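Local coordinates for protein 1-pyrroline-5-carboxylate dehydrogenase (Thermus thermophilus, PDB 1UZB) that probably catalyses the NAD-dependent oxidation of glutamate semialdehyde, the hydrolysed open-chain form of 1-pyrroline-5-carboxylate, to glutamate, at residues Lys429-Ala434 and Arg454-Trp459; Pro39-Gly44 and Ile222-Gly227. All blocks are in the same frame, centred on the assembly; numbering follows the deposited sequence.

Interaction 1 (Lys429-Ala434 and Arg454-Trp459)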
# COMPACT_ATOMS: atom_id res chain seq x y z
N LYS A 429 9.01 -2.81 49.14
CA LYS A 429 9.42 -4.20 49.27
C LYS A 429 9.73 -4.93 47.97
O LYS A 429 10.75 -5.62 47.87
CB LYS A 429 8.36 -5.00 50.04
CG LYS A 429 8.73 -6.47 50.21
CD LYS A 429 7.69 -7.25 51.01
CE LYS A 429 6.37 -7.40 50.26
NZ LYS A 429 5.65 -6.10 50.10
N ASP A 430 8.86 -4.78 46.98
CA ASP A 430 9.06 -5.45 45.70
C ASP A 430 8.55 -4.64 44.53
O ASP A 430 8.09 -3.51 44.70
CB ASP A 430 8.37 -6.82 45.71
CG ASP A 430 6.93 -6.75 46.18
OD1 ASP A 430 6.25 -5.75 45.89
OD2 ASP A 430 6.48 -7.72 46.83
N PHE A 431 8.62 -5.22 43.34
CA PHE A 431 8.20 -4.54 42.13
C PHE A 431 6.70 -4.22 42.11
O PHE A 431 6.30 -3.16 41.64
CB PHE A 431 8.56 -5.37 40.90
CG PHE A 431 8.58 -4.58 39.63
CD1 PHE A 431 9.61 -3.68 39.38
CD2 PHE A 431 7.55 -4.70 38.70
CE1 PHE A 431 9.62 -2.91 38.21
CE2 PHE A 431 7.55 -3.94 37.53
CZ PHE A 431 8.59 -3.05 37.29
N ALA A 432 5.88 -5.13 42.61
CA ALA A 432 4.44 -4.89 42.64
C ALA A 432 4.15 -3.65 43.48
O ALA A 432 3.36 -2.80 43.09
CB ALA A 432 3.71 -6.10 43.22
N GLU A 433 4.81 -3.56 44.63
CA GLU A 433 4.62 -2.41 45.50
C GLU A 433 5.16 -1.16 44.82
O GLU A 433 4.60 -0.07 44.97
CB GLU A 433 5.33 -2.64 46.84
CG GLU A 433 5.07 -1.56 47.87
CD GLU A 433 5.60 -1.93 49.24
OE1 GLU A 433 5.11 -2.92 49.82
OE2 GLU A 433 6.52 -1.24 49.73
N ALA A 434 6.24 -1.31 44.06
CA ALA A 434 6.82 -0.18 43.34
C ALA A 434 5.81 0.40 42.36
O ALA A 434 5.64 1.62 42.27
CB ALA A 434 8.08 -0.61 42.61
N ARG A 454 12.73 -9.06 32.06
CA ARG A 454 11.75 -8.82 31.00
C ARG A 454 10.33 -8.75 31.52
O ARG A 454 9.55 -7.89 31.10
CB ARG A 454 11.83 -9.93 29.95
CG ARG A 454 13.21 -10.18 29.36
CD ARG A 454 13.89 -8.90 28.89
NE ARG A 454 13.09 -8.14 27.93
CZ ARG A 454 13.43 -6.94 27.47
NH1 ARG A 454 12.65 -6.32 26.61
NH2 ARG A 454 14.56 -6.37 27.87
N GLU A 455 9.98 -9.65 32.43
CA GLU A 455 8.63 -9.69 32.97
C GLU A 455 8.27 -8.40 33.70
O GLU A 455 7.12 -7.97 33.66
CB GLU A 455 8.47 -10.90 33.90
CG GLU A 455 8.55 -12.25 33.17
CD GLU A 455 9.97 -12.75 32.92
OE1 GLU A 455 10.95 -12.03 33.24
OE2 GLU A 455 10.11 -13.88 32.40
N HIS A 456 9.24 -7.78 34.36
CA HIS A 456 8.96 -6.53 35.06
C HIS A 456 8.75 -5.40 34.07
O HIS A 456 7.83 -4.59 34.23
CB HIS A 456 10.11 -6.19 36.02
CG HIS A 456 10.13 -7.05 37.25
ND1 HIS A 456 11.05 -6.88 38.25
CD2 HIS A 456 9.32 -8.06 37.64
CE1 HIS A 456 10.81 -7.76 39.22
NE2 HIS A 456 9.77 -8.48 38.87
N LEU A 457 9.58 -5.34 33.04
CA LEU A 457 9.45 -4.30 32.03
C LEU A 457 8.12 -4.41 31.31
O LEU A 457 7.40 -3.42 31.16
CB LEU A 457 10.60 -4.37 31.02
CG LEU A 457 12.02 -4.13 31.55
CD1 LEU A 457 12.99 -4.18 30.38
CD2 LEU A 457 12.11 -2.77 32.25
N GLU A 458 7.76 -5.61 30.86
CA GLU A 458 6.51 -5.78 30.14
C GLU A 458 5.30 -5.55 31.06
O GLU A 458 4.25 -5.11 30.61
CB GLU A 458 6.46 -7.15 29.47
CG GLU A 458 7.60 -7.36 28.46
CD GLU A 458 7.64 -6.32 27.35
OE1 GLU A 458 8.63 -6.30 26.59
OE2 GLU A 458 6.69 -5.51 27.24
N TRP A 459 5.47 -5.85 32.34
CA TRP A 459 4.42 -5.63 33.32
C TRP A 459 4.19 -4.11 33.41
O TRP A 459 3.06 -3.63 33.37
CB TRP A 459 4.88 -6.19 34.67
CG TRP A 459 3.91 -6.11 35.81
CD1 TRP A 459 2.64 -5.62 35.78
CD2 TRP A 459 4.14 -6.55 37.15
NE1 TRP A 459 2.06 -5.72 37.03
CE2 TRP A 459 2.97 -6.29 37.89
CE3 TRP A 459 5.23 -7.14 37.80
CZ2 TRP A 459 2.85 -6.59 39.25
CZ3 TRP A 459 5.12 -7.44 39.16
CH2 TRP A 459 3.93 -7.17 39.86
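The rings of F431 and H456 lie face to face as an offset stack, their planes only 7° apart and their centroids separated by 4.2 Å. Each ring also carries the other's methylene on its face: H456 CB stands over the centre of the phenyl, 3.7 Å from its centroid, while F431 CB covers the imidazole, a pair of reciprocal CH-pi contacts between side chains that slide past each other in opposite directions. At the rim of the phenyl, near its plane, comes the six-membered ring of W459, where F431 CD2 and W459 CE3 are 3.5 Å apart; the two rings are inclined at 54°. With CG anti to the backbone N (chi1 -178°), the indole stands out from its own helix toward 431-434, and its far corner meets a methyl, W459 CH2 lying 3.5 Å from A432 CB. No hydrogen bond joins the segments. The polar edge of the imidazole is held instead by D298, which bonds H456 ND1 and so should help fix the ring's rotation. Behind the cluster, D430 N-caps its helix, D430 OD1 accepting from E433 N at 2.9 Å, and K429 NZ forms a salt bridge with E433 OE1. R454 pairs with E514 of one neighbouring subunit and E458 with R100 of another. Helices 431-439 and 454-463 follow strands 422-428 and 446-450, consecutive in the chain though not adjacent in the sheet; they meet through this aromatic cluster, and F431 rests on I296 of strand 293-297 and V449 of strand 446-450.

Interaction 2 (Pro39-Gly44 and Ile222-Gly227); sequences PLYIGG and IFHEAG
Y41 and H224 are linked by a single hydrogen bond, Y41 OH to H224 ND1 at 2.7 Å, and either atom could be the donor. The hydroxyl arrives at the edge of the imidazole, in its plane, and the nitrogen in turn lies near the plane of the phenol. Both side chains extend with CG anti to the backbone N (chi1 -172° in Y41), which sends them out from strand and helix toward each other, to cross at about a right angle. As a ring pair they are oblique, with centroids 5.4 Å apart and planes at 73°. A phenylalanine here would probably leave H224 ND1 without its mate and the exposed imidazole freer to turn.

In the fold, helix 213-226 is the connection of a beta-alpha-beta crossover between parallel strands 203-207 and 233-235, consistent with the Rossmann-like nucleotide-binding domain of aldehyde dehydrogenases. Strand 36-42 belongs to a separate small sheet, yet Y41 is also tied to that crossover by backbone bonding with F235, and its ring takes part in an edge-to-face pair with W46.

Van der Waals contact adds little: G44 O lies 3.7 Å from H224 CE1. Among backbone bonds, a Schellman motif closes the helix after A226: G227 has positive phi, and G227 N bonds F223 O at 3.2 Å, with a second, weak bond to H224 O.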
# COMPACT_ATOMS: atom_id res chain seq x y z
N PRO A 39 8.65 44.99 21.13
CA PRO A 39 7.23 45.33 21.18
C PRO A 39 6.33 44.10 21.03
O PRO A 39 6.81 42.96 20.95
CB PRO A 39 7.04 46.29 20.01
CG PRO A 39 8.43 46.83 19.76
CD PRO A 39 9.28 45.61 19.94
N LEU A 40 5.02 44.33 21.01
CA LEU A 40 4.05 43.27 20.80
C LEU A 40 4.06 43.05 19.28
O LEU A 40 4.60 43.86 18.54
CB LEU A 40 2.64 43.72 21.21
CG LEU A 40 2.42 44.36 22.59
CD1 LEU A 40 0.97 44.80 22.73
CD2 LEU A 40 2.79 43.37 23.68
N TYR A 41 3.47 41.96 18.82
CA TYR A 41 3.38 41.71 17.39
C TYR A 41 1.91 41.42 17.12
O TYR A 41 1.38 40.38 17.52
CB TYR A 41 4.24 40.52 16.96
CG TYR A 41 4.34 40.35 15.45
CD1 TYR A 41 5.21 41.14 14.70
CD2 TYR A 41 3.56 39.40 14.79
CE1 TYR A 41 5.31 40.98 13.31
CE2 TYR A 41 3.64 39.24 13.41
CZ TYR A 41 4.52 40.03 12.67
OH TYR A 41 4.61 39.85 11.31
N ILE A 42 1.24 42.35 16.44
CA ILE A 42 -0.17 42.23 16.14
C ILE A 42 -0.45 42.59 14.69
O ILE A 42 0.03 43.61 14.20
CB ILE A 42 -1.01 43.17 17.03
CG1 ILE A 42 -0.74 42.87 18.51
CG2 ILE A 42 -2.49 43.01 16.71
CD1 ILE A 42 -1.37 43.88 19.46
N GLY A 43 -1.23 41.76 14.01
CA GLY A 43 -1.56 42.04 12.63
C GLY A 43 -0.40 42.31 11.69
O GLY A 43 -0.45 43.21 10.86
N GLY A 44 0.67 41.53 11.84
CA GLY A 44 1.82 41.67 10.96
C GLY A 44 2.79 42.80 11.25
O GLY A 44 3.71 43.03 10.46
N ILE A 222 11.36 35.53 13.79
CA ILE A 222 11.48 34.48 12.79
C ILE A 222 10.16 34.31 12.03
O ILE A 222 10.16 34.20 10.80
CB ILE A 222 11.89 33.14 13.44
CG1 ILE A 222 13.33 33.25 13.97
CG2 ILE A 222 11.78 32.00 12.44
CD1 ILE A 222 13.77 32.08 14.84
N PHE A 223 9.04 34.31 12.74
CA PHE A 223 7.75 34.18 12.07
C PHE A 223 7.54 35.34 11.09
O PHE A 223 7.04 35.15 9.98
CB PHE A 223 6.59 34.17 13.07
CG PHE A 223 6.55 32.96 13.97
CD1 PHE A 223 7.10 31.74 13.59
CD2 PHE A 223 5.90 33.04 15.20
CE1 PHE A 223 7.00 30.61 14.42
CE2 PHE A 223 5.80 31.92 16.03
CZ PHE A 223 6.35 30.71 15.64
N HIS A 224 7.93 36.54 11.51
CA HIS A 224 7.78 37.72 10.68
C HIS A 224 8.63 37.60 9.42
O HIS A 224 8.16 37.83 8.31
CB HIS A 224 8.17 38.98 11.45
CG HIS A 224 8.07 40.24 10.64
ND1 HIS A 224 6.86 40.78 10.24
CD2 HIS A 224 9.03 41.06 10.14
CE1 HIS A 224 7.08 41.87 9.53
NE2 HIS A 224 8.39 42.06 9.45
N GLU A 225 9.90 37.25 9.60
CA GLU A 225 10.80 37.11 8.46
C GLU A 225 10.33 36.02 7.50
O GLU A 225 10.45 36.16 6.28
CB GLU A 225 12.22 36.82 8.94
CG GLU A 225 13.22 36.67 7.80
CD GLU A 225 14.66 36.63 8.27
OE1 GLU A 225 15.54 36.34 7.44
OE2 GLU A 225 14.90 36.89 9.47
N ALA A 226 9.79 34.93 8.05
CA ALA A 226 9.30 33.82 7.24
C ALA A 226 8.17 34.27 6.32
O ALA A 226 8.00 33.74 5.23
CB ALA A 226 8.82 32.68 8.13
N GLY A 227 7.39 35.24 6.78
CA GLY A 227 6.31 35.75 5.95
C GLY A 227 4.89 35.33 6.27
O GLY A 227 4.04 35.36 5.38

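How the interactions relate
From the N terminus, strand 36-42 comes early in the sequence and meets helix 213-226: interaction 2 closes a loop of 177 intervening residues, fastening the small N-terminal sheet to the crossover between strands 203-207 and 233-235. Interaction 1 opens later in the chain, at 429-434, and closes again after 19 residues, joining two consecutive helices, with strand 446-450 between them in sequence, at the seven-stranded sheet. The loops are therefore in series, neither nested nor crossed. Interactions 1 and 2 lie on opposite sides of the chain's centre. The centres of interactions 1 and 2 are about 51 Å apart, and the nearest atoms of interactions 1 and 2 about 38 Å apart, an example of long-range and local closure in one chain.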